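Local atomic coordinates of phosphoribosylamine--glycine ligase (Thermotoga maritima, PDB entry 1VKZ), a protein that catalyses the ATP-dependent joining of glycine to 5-phosphoribosylamine, giving glycinamide ribonucleotide in de novo purine synthesis. Residues G31-K36 / G305-V310. Sequence-based numbering, arbitrary orientation.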
loop_
_atom_site.group_PDB
_atom_site.type_symbol
_atom_site.label_atom_id
_atom_site.label_comp_id
_atom_site.label_asym_id
_atom_site.label_seq_id
_atom_site.Cartn_x
_atom_site.Cartn_y
_atom_site.Cartn_z
ATOM N N GLY A 31 -1.211 1.088 -14.582
ATOM C CA GLY A 31 -1.479 1.532 -15.941
ATOM C C GLY A 31 -0.429 1.131 -16.934
ATOM O O GLY A 31 -0.695 1.002 -18.091
ATOM N N TRP A 32 0.806 0.983 -16.477
ATOM C CA TRP A 32 1.902 0.648 -17.385
ATOM C C TRP A 32 1.690 -0.781 -17.904
ATOM O O TRP A 32 1.711 -1.007 -19.094
ATOM C CB TRP A 32 3.241 0.836 -16.663
ATOM C CG TRP A 32 4.413 0.251 -17.373
ATOM C CD1 TRP A 32 5.132 0.812 -18.377
ATOM C CD2 TRP A 32 5.020 -1.023 -17.105
ATOM N NE1 TRP A 32 6.149 -0.034 -18.763
ATOM C CE2 TRP A 32 6.099 -1.172 -18.006
ATOM C CE3 TRP A 32 4.770 -2.051 -16.181
ATOM C CZ2 TRP A 32 6.923 -2.300 -18.015
ATOM C CZ3 TRP A 32 5.586 -3.191 -16.212
ATOM C CH2 TRP A 32 6.651 -3.292 -17.111
ATOM N N ALA A 33 1.413 -1.710 -16.987
ATOM C CA ALA A 33 1.117 -3.107 -17.306
ATOM C C ALA A 33 -0.057 -3.298 -18.272
ATOM O O ALA A 33 0.012 -4.070 -19.241
ATOM C CB ALA A 33 0.822 -3.856 -16.052
ATOM N N PHE A 34 -1.147 -2.606 -18.011
ATOM C CA PHE A 34 -2.305 -2.700 -18.888
ATOM C C PHE A 34 -2.010 -2.198 -20.294
ATOM O O PHE A 34 -2.428 -2.794 -21.282
ATOM C CB PHE A 34 -3.500 -1.943 -18.289
ATOM C CG PHE A 34 -4.251 -2.750 -17.316
ATOM C CD1 PHE A 34 -5.123 -3.720 -17.753
ATOM C CD2 PHE A 34 -3.998 -2.649 -15.974
ATOM C CE1 PHE A 34 -5.789 -4.516 -16.869
ATOM C CE2 PHE A 34 -4.678 -3.456 -15.076
ATOM C CZ PHE A 34 -5.589 -4.380 -15.534
ATOM N N ALA A 35 -1.299 -1.085 -20.374
ATOM C CA ALA A 35 -0.993 -0.464 -21.638
ATOM C C ALA A 35 -0.040 -1.362 -22.402
ATOM O O ALA A 35 -0.089 -1.418 -23.646
ATOM C CB ALA A 35 -0.382 0.928 -21.405
ATOM N N LYS A 36 0.815 -2.054 -21.641
ATOM C CA LYS A 36 1.789 -3.018 -22.162
ATOM C C LYS A 36 1.047 -4.206 -22.827
ATOM O O LYS A 36 1.498 -4.739 -23.849
ATOM C CB LYS A 36 2.722 -3.482 -21.019
ATOM C CG LYS A 36 4.069 -4.049 -21.425
ATOM C CD LYS A 36 5.132 -3.799 -20.355
ATOM C CE LYS A 36 6.342 -4.765 -20.461
ATOM N NZ LYS A 36 7.340 -4.458 -21.555
ATOM N N GLY A 305 0.767 -11.356 -15.974
ATOM C CA GLY A 305 0.072 -12.182 -15.006
ATOM C C GLY A 305 -0.733 -11.344 -14.042
ATOM O O GLY A 305 -1.836 -11.715 -13.665
ATOM N N PHE A 306 -0.184 -10.204 -13.654
ATOM C CA PHE A 306 -0.944 -9.257 -12.839
ATOM C C PHE A 306 -2.214 -8.838 -13.596
ATOM O O PHE A 306 -3.326 -9.053 -13.129
ATOM C CB PHE A 306 -0.091 -8.043 -12.455
ATOM C CG PHE A 306 -0.848 -6.998 -11.700
ATOM C CD1 PHE A 306 -1.064 -7.127 -10.350
ATOM C CD2 PHE A 306 -1.367 -5.895 -12.353
ATOM C CE1 PHE A 306 -1.783 -6.167 -9.645
ATOM C CE2 PHE A 306 -2.087 -4.958 -11.667
ATOM C CZ PHE A 306 -2.294 -5.101 -10.286
ATOM N N VAL A 307 -2.030 -8.295 -14.789
ATOM C CA VAL A 307 -3.147 -7.899 -15.638
ATOM C C VAL A 307 -4.192 -8.991 -15.796
ATOM O O VAL A 307 -5.372 -8.742 -15.647
ATOM C CB VAL A 307 -2.685 -7.453 -17.042
ATOM C CG1 VAL A 307 -3.860 -7.392 -18.018
ATOM C CG2 VAL A 307 -2.046 -6.110 -16.959
ATOM N N ASN A 308 -3.761 -10.193 -16.113
ATOM C CA ASN A 308 -4.706 -11.288 -16.286
ATOM C C ASN A 308 -5.517 -11.621 -15.036
ATOM O O ASN A 308 -6.729 -11.826 -15.112
ATOM C CB ASN A 308 -3.984 -12.513 -16.816
ATOM C CG ASN A 308 -3.675 -12.404 -18.317
ATOM O OD1 ASN A 308 -4.261 -11.584 -19.050
ATOM N ND2 ASN A 308 -2.779 -13.253 -18.780
ATOM N N ALA A 309 -4.858 -11.671 -13.886
ATOM C CA ALA A 309 -5.530 -12.027 -12.640
ATOM C C ALA A 309 -6.567 -10.952 -12.258
ATOM O O ALA A 309 -7.667 -11.244 -11.836
ATOM C CB ALA A 309 -4.507 -12.222 -11.538
ATOM N N VAL A 310 -6.223 -9.698 -12.493
ATOM C CA VAL A 310 -7.134 -8.600 -12.245
ATOM C C VAL A 310 -8.343 -8.701 -13.147
ATOM O O VAL A 310 -9.447 -8.460 -12.727
ATOM C CB VAL A 310 -6.409 -7.268 -12.440
ATOM C CG1 VAL A 310 -7.357 -6.111 -12.389
ATOM C CG2 VAL A 310 -5.391 -7.112 -11.331
#
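Val307 sets one methyl over the face of the Phe34 ring: its CG2 lies 3.9 Å from the centroid of that ring and only 5° off the ring normal, the geometry of a CH-pi contact. The other methyl stands on the same side of the ring plane, displaced outward past the rim, with Val307 CG1 3.6 Å from Phe34 CE1. Val310 approaches from a different quarter, near the ring plane, where its CG1 stands 4.0 Å from Phe34 CZ. CG2 of Val307 also meets Ala33 CB at 3.8 Å, in a direction roughly square to that of the ring, and Ala33 C at 3.7 Å. Wholly apolar and buried, this patch joins helix 25-36 of the Rossmann-like N domain to helix 303-315 in the ATP-grasp region; the short segments cross at -90° with axes 9.4 Å apart. Replacing Phe34 by an alanine would remove the ring and is likely to leave the Val307 and Val310 methyls without their aromatic partner. In Val307, CG1 is anti to the backbone N (chi1 165°) and CG2 anti to the carbonyl carbon, which puts CG2 over the ring centre and CG1 beyond its rim. Further out, Leu311 also touches Phe34, and Pro303 and Val299 pack on Ala33.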